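Local coordinates for diaminopropionate ammonia-lyase (Escherichia coli, PDB 4D9I), which uses pyridoxal 5'-phosphate to catalyse the alpha,beta-elimination of both L- and D-2,3-diaminopropionate, yielding pyruvate and ammonia, at residues Ser2-Lys14 with Ala349-Leu363. Numbering follows the deposited sequence.
Sequences SVFSLKIDIADNK and AVHYHPQRQSLMEKL
I8 and A349 make the tight part of this contact: CD1 of I8 lies 3.5 Å from CB of A349, closer than usual carbon spacing, and V350 CG2 flanks the same methyl. Further along the strand, I10 CD1 fits between L359 CD2 and L363 CD2, 3.7 Å from the latter. At the N-terminal end, F4 N donates to Y352 O (3.3 Å) from well above the carbonyl plane, and the two rings run near parallel (24°) but slid apart, with little overlap. With CG anti to its N (chi1 -158°), the H353 ring lies between L359 CD1 and, more loosely, S5 OG on the opposite face, both toward the rim; ND1 accepts an in-plane hydrogen bond from Q355 N (2.8 Å). Cut back to an alanine, this residue would probably leave Q355 N without that acceptor and a gap between S5 and L359. The solvent side is looser: NZ of exposed K362 meets D12 OD2 at 2.8 Å, a salt bridge approached from above the carboxylate plane; water 3 joins NZ to D12 N. In this fold type II enzyme the contact, remote from the annotated lysine and aspartate, joins strand 8-12, outermost within this chain and antiparallel to strand 308-312, to helix 356-363, their axes at 33°; L6 and F4 rest on helix 315-325.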
loop_
_atom_site.group_PDB
_atom_site.type_symbol
_atom_site.label_atom_id
_atom_site.label_comp_id
_atom_site.label_asym_id
_atom_site.label_seq_id
_atom_site.Cartn_x
_atom_site.Cartn_y
_atom_site.Cartn_z
ATOM N N SER B 2 1.921 13.719 -8.450
ATOM C CA SER B 2 2.473 15.032 -8.891
ATOM C C SER B 2 3.702 14.844 -9.777
ATOM O O SER B 2 4.168 13.720 -9.974
ATOM C CB SER B 2 2.851 15.866 -7.680
ATOM O OG SER B 2 3.916 15.251 -6.991
ATOM N N VAL B 3 4.204 15.953 -10.313
ATOM C CA VAL B 3 5.480 15.973 -10.995
ATOM C C VAL B 3 6.564 16.253 -9.941
ATOM O O VAL B 3 6.452 17.196 -9.154
ATOM C CB VAL B 3 5.492 17.007 -12.146
ATOM C CG1 VAL B 3 6.876 17.102 -12.773
ATOM C CG2 VAL B 3 4.465 16.621 -13.212
ATOM N N PHE B 4 7.578 15.394 -9.889
ATOM C CA PHE B 4 8.686 15.585 -8.950
ATOM C C PHE B 4 9.998 15.080 -9.544
ATOM O O PHE B 4 9.987 14.209 -10.412
ATOM C CB PHE B 4 8.390 14.903 -7.605
ATOM C CG PHE B 4 8.098 13.414 -7.703
ATOM C CD1 PHE B 4 9.131 12.475 -7.609
ATOM C CD2 PHE B 4 6.794 12.949 -7.827
ATOM C CE1 PHE B 4 8.869 11.107 -7.669
ATOM C CE2 PHE B 4 6.522 11.582 -7.879
ATOM C CZ PHE B 4 7.566 10.659 -7.806
ATOM N N SER B 5 11.118 15.630 -9.060
ATOM C CA SER B 5 12.428 15.295 -9.587
ATOM C C SER B 5 13.288 14.609 -8.540
ATOM O O SER B 5 13.847 15.255 -7.660
ATOM C CB SER B 5 13.138 16.542 -10.116
ATOM O OG SER B 5 12.412 17.128 -11.180
ATOM N N LEU B 6 13.388 13.293 -8.641
ATOM C CA LEU B 6 14.310 12.531 -7.803
ATOM C C LEU B 6 15.569 12.308 -8.602
ATOM O O LEU B 6 15.516 12.051 -9.813
ATOM C CB LEU B 6 13.703 11.205 -7.341
ATOM C CG LEU B 6 12.437 11.345 -6.469
ATOM C CD1 LEU B 6 11.936 9.973 -6.055
ATOM C CD2 LEU B 6 12.693 12.201 -5.231
ATOM N N LYS B 7 16.700 12.428 -7.919
ATOM C CA LYS B 7 17.988 12.270 -8.559
ATOM C C LYS B 7 18.070 10.880 -9.197
ATOM O O LYS B 7 18.020 9.869 -8.500
ATOM C CB LYS B 7 19.103 12.486 -7.534
ATOM C CG LYS B 7 20.499 12.273 -8.085
ATOM C CD LYS B 7 21.479 11.998 -6.956
ATOM C CE LYS B 7 22.866 11.769 -7.519
ATOM N NZ LYS B 7 23.952 11.921 -6.502
ATOM N N ILE B 8 18.128 10.835 -10.530
ATOM C CA ILE B 8 18.417 9.586 -11.252
ATOM C C ILE B 8 19.503 9.844 -12.289
ATOM O O ILE B 8 19.206 10.264 -13.416
ATOM C CB ILE B 8 17.207 9.021 -12.030
ATOM C CG1 ILE B 8 15.962 8.879 -11.161
ATOM C CG2 ILE B 8 17.562 7.664 -12.639
ATOM C CD1 ILE B 8 14.694 8.936 -11.993
ATOM N N ASP B 9 20.753 9.608 -11.922
ATOM C CA ASP B 9 21.845 9.788 -12.864
ATOM C C ASP B 9 22.059 8.491 -13.624
ATOM O O ASP B 9 22.215 7.431 -13.008
ATOM C CB ASP B 9 23.125 10.204 -12.133
ATOM C CG ASP B 9 23.038 11.618 -11.559
ATOM O OD1 ASP B 9 22.314 12.452 -12.117
ATOM O OD2 ASP B 9 23.712 11.898 -10.549
ATOM N N ILE B 10 22.031 8.589 -14.953
ATOM C CA ILE B 10 22.224 7.443 -15.842
ATOM C C ILE B 10 23.520 7.606 -16.597
ATOM O O ILE B 10 23.727 8.634 -17.260
ATOM C CB ILE B 10 21.090 7.312 -16.887
ATOM C CG1 ILE B 10 19.725 7.226 -16.207
ATOM C CG2 ILE B 10 21.336 6.096 -17.777
ATOM C CD1 ILE B 10 18.577 7.739 -17.061
ATOM N N ALA B 11 24.393 6.603 -16.499
ATOM C CA ALA B 11 25.634 6.598 -17.261
ATOM C C ALA B 11 25.677 5.362 -18.142
ATOM O O ALA B 11 25.548 4.234 -17.646
ATOM C CB ALA B 11 26.838 6.640 -16.333
ATOM N N ASP B 12 25.821 5.596 -19.447
ATOM C CA ASP B 12 26.095 4.533 -20.424
ATOM C C ASP B 12 27.412 3.856 -20.104
ATOM O O ASP B 12 28.398 4.541 -19.852
ATOM C CB ASP B 12 26.225 5.113 -21.833
ATOM C CG ASP B 12 24.922 5.609 -22.382
ATOM O OD1 ASP B 12 23.857 5.041 -22.082
ATOM O OD2 ASP B 12 24.962 6.592 -23.129
ATOM N N ASN B 13 27.435 2.527 -20.135
ATOM C CA ASN B 13 28.677 1.774 -19.885
ATOM C C ASN B 13 29.616 1.868 -21.082
ATOM O O ASN B 13 29.463 1.140 -22.058
ATOM C CB ASN B 13 28.372 0.309 -19.517
ATOM C CG ASN B 13 29.633 -0.541 -19.287
ATOM O OD1 ASN B 13 29.548 -1.778 -19.257
ATOM N ND2 ASN B 13 30.783 0.103 -19.093
ATOM N N LYS B 14 30.591 2.769 -20.992
ATOM C CA LYS B 14 31.551 2.987 -22.080
ATOM C C LYS B 14 32.544 1.819 -22.201
ATOM O O LYS B 14 33.358 1.767 -23.112
ATOM C CB LYS B 14 32.281 4.314 -21.873
ATOM N N ALA B 349 10.101 6.686 -10.498
ATOM C CA ALA B 349 10.717 8.015 -10.461
ATOM C C ALA B 349 10.788 8.622 -11.858
ATOM O O ALA B 349 10.634 9.834 -12.032
ATOM C CB ALA B 349 12.115 7.946 -9.850
ATOM N N VAL B 350 11.069 7.774 -12.840
ATOM C CA VAL B 350 11.125 8.196 -14.240
ATOM C C VAL B 350 9.726 8.650 -14.665
ATOM O O VAL B 350 9.567 9.698 -15.282
ATOM C CB VAL B 350 11.601 7.042 -15.149
ATOM C CG1 VAL B 350 11.245 7.315 -16.614
ATOM C CG2 VAL B 350 13.107 6.792 -14.981
ATOM N N HIS B 351 8.724 7.844 -14.325
ATOM C CA HIS B 351 7.364 8.127 -14.744
ATOM C C HIS B 351 6.905 9.505 -14.320
ATOM O O HIS B 351 6.327 10.228 -15.105
ATOM C CB HIS B 351 6.400 7.075 -14.221
ATOM C CG HIS B 351 4.961 7.419 -14.479
ATOM N ND1 HIS B 351 4.432 7.418 -15.717
ATOM C CD2 HIS B 351 3.944 7.811 -13.614
ATOM C CE1 HIS B 351 3.138 7.813 -15.653
ATOM N NE2 HIS B 351 2.836 8.039 -14.367
ATOM N N TYR B 352 7.189 9.881 -13.076
ATOM C CA TYR B 352 6.700 11.152 -12.551
ATOM C C TYR B 352 7.621 12.356 -12.777
ATOM O O TYR B 352 7.234 13.494 -12.507
ATOM C CB TYR B 352 6.376 10.996 -11.068
ATOM C CG TYR B 352 5.156 10.137 -10.797
ATOM C CD1 TYR B 352 3.871 10.621 -11.083
ATOM C CD2 TYR B 352 5.275 8.853 -10.243
ATOM C CE1 TYR B 352 2.741 9.865 -10.824
ATOM C CE2 TYR B 352 4.131 8.074 -9.980
ATOM C CZ TYR B 352 2.871 8.596 -10.273
ATOM O OH TYR B 352 1.720 7.873 -10.032
ATOM N N HIS B 353 8.840 12.090 -13.259
ATOM C CA HIS B 353 9.852 13.115 -13.538
ATOM C C HIS B 353 9.415 14.055 -14.649
ATOM O O HIS B 353 8.838 13.607 -15.640
ATOM C CB HIS B 353 11.159 12.412 -13.925
ATOM C CG HIS B 353 12.401 13.254 -13.746
ATOM N ND1 HIS B 353 12.697 14.297 -14.554
ATOM C CD2 HIS B 353 13.453 13.152 -12.834
ATOM C CE1 HIS B 353 13.872 14.838 -14.174
ATOM N NE2 HIS B 353 14.327 14.144 -13.116
ATOM N N PRO B 354 9.711 15.374 -14.517
ATOM C CA PRO B 354 9.424 16.285 -15.630
ATOM C C PRO B 354 10.152 15.902 -16.933
ATOM O O PRO B 354 9.645 16.193 -18.017
ATOM C CB PRO B 354 9.887 17.664 -15.128
ATOM C CG PRO B 354 10.564 17.452 -13.825
ATOM C CD PRO B 354 10.256 16.067 -13.335
ATOM N N GLN B 355 11.294 15.228 -16.837
ATOM C CA GLN B 355 12.032 14.843 -18.036
ATOM C C GLN B 355 11.745 13.399 -18.405
ATOM O O GLN B 355 12.586 12.720 -18.988
ATOM C CB GLN B 355 13.537 15.107 -17.877
ATOM C CG GLN B 355 13.881 16.601 -17.874
ATOM C CD GLN B 355 15.330 16.879 -17.491
ATOM O OE1 GLN B 355 16.074 17.502 -18.248
ATOM N NE2 GLN B 355 15.734 16.419 -16.313
ATOM N N ARG B 356 10.537 12.954 -18.076
ATOM C CA ARG B 356 10.107 11.580 -18.322
ATOM C C ARG B 356 10.466 11.107 -19.736
ATOM O O ARG B 356 11.033 10.021 -19.894
ATOM C CB ARG B 356 8.609 11.458 -18.065
ATOM C CG ARG B 356 7.986 10.110 -18.373
ATOM C CD ARG B 356 6.474 10.290 -18.574
ATOM N NE ARG B 356 5.758 9.033 -18.339
ATOM C CZ ARG B 356 5.220 8.278 -19.292
ATOM N NH1 ARG B 356 5.296 8.650 -20.564
ATOM N NH2 ARG B 356 4.570 7.166 -18.962
ATOM N N GLN B 357 10.182 11.942 -20.737
ATOM C CA GLN B 357 10.398 11.611 -22.145
ATOM C C GLN B 357 11.863 11.303 -22.498
ATOM O O GLN B 357 12.155 10.230 -23.012
ATOM C CB GLN B 357 9.835 12.719 -23.040
ATOM C CG GLN B 357 9.980 12.474 -24.539
ATOM C CD GLN B 357 9.350 13.576 -25.376
ATOM O OE1 GLN B 357 10.032 14.260 -26.147
ATOM N NE2 GLN B 357 8.044 13.766 -25.222
ATOM N N SER B 358 12.773 12.240 -22.224
ATOM C CA SER B 358 14.211 12.016 -22.430
ATOM C C SER B 358 14.780 10.872 -21.570
ATOM O O SER B 358 15.613 10.092 -22.039
ATOM C CB SER B 358 14.997 13.309 -22.204
ATOM O OG SER B 358 14.718 13.865 -20.931
ATOM N N LEU B 359 14.329 10.769 -20.323
ATOM C CA LEU B 359 14.757 9.673 -19.446
ATOM C C LEU B 359 14.367 8.303 -20.002
ATOM O O LEU B 359 15.189 7.381 -20.035
ATOM C CB LEU B 359 14.202 9.847 -18.028
ATOM C CG LEU B 359 14.790 11.006 -17.210
ATOM C CD1 LEU B 359 14.010 11.166 -15.919
ATOM C CD2 LEU B 359 16.273 10.808 -16.917
ATOM N N MET B 360 13.119 8.192 -20.458
ATOM C CA MET B 360 12.643 6.980 -21.132
ATOM C C MET B 360 13.454 6.694 -22.381
ATOM O O MET B 360 13.825 5.550 -22.626
ATOM C CB MET B 360 11.158 7.083 -21.470
ATOM C CG MET B 360 10.290 6.924 -20.236
ATOM S SD MET B 360 8.527 6.966 -20.607
ATOM C CE MET B 360 8.216 5.245 -20.999
ATOM N N GLU B 361 13.738 7.740 -23.152
ATOM C CA GLU B 361 14.574 7.612 -24.343
ATOM C C GLU B 361 15.976 7.126 -24.008
ATOM O O GLU B 361 16.486 6.235 -24.671
ATOM C CB GLU B 361 14.655 8.934 -25.088
ATOM C CG GLU B 361 13.372 9.296 -25.803
ATOM C CD GLU B 361 13.473 10.593 -26.590
ATOM O OE1 GLU B 361 14.581 10.961 -27.049
ATOM O OE2 GLU B 361 12.425 11.240 -26.752
ATOM N N LYS B 362 16.587 7.721 -22.981
ATOM C CA LYS B 362 17.912 7.327 -22.506
ATOM C C LYS B 362 17.901 5.854 -22.123
ATOM O O LYS B 362 18.800 5.103 -22.504
ATOM C CB LYS B 362 18.354 8.203 -21.318
ATOM C CG LYS B 362 19.736 7.905 -20.741
ATOM C CD LYS B 362 20.852 8.250 -21.724
ATOM C CE LYS B 362 22.186 8.451 -21.017
ATOM N NZ LYS B 362 23.308 8.585 -21.992
ATOM N N LEU B 363 16.867 5.440 -21.399
ATOM C CA LEU B 363 16.759 4.066 -20.917
ATOM C C LEU B 363 16.186 3.108 -21.956
ATOM O O LEU B 363 16.111 1.912 -21.702
ATOM C CB LEU B 363 15.945 3.995 -19.604
ATOM C CG LEU B 363 16.493 4.809 -18.426
ATOM C CD1 LEU B 363 15.431 5.015 -17.347
ATOM C CD2 LEU B 363 17.775 4.214 -17.842
HETATM O O HOH W 1 11.478 11.833 -10.351
HETATM O O HOH W 2 16.859 14.400 -11.442
HETATM O O HOH W 3 26.019 8.458 -20.777
#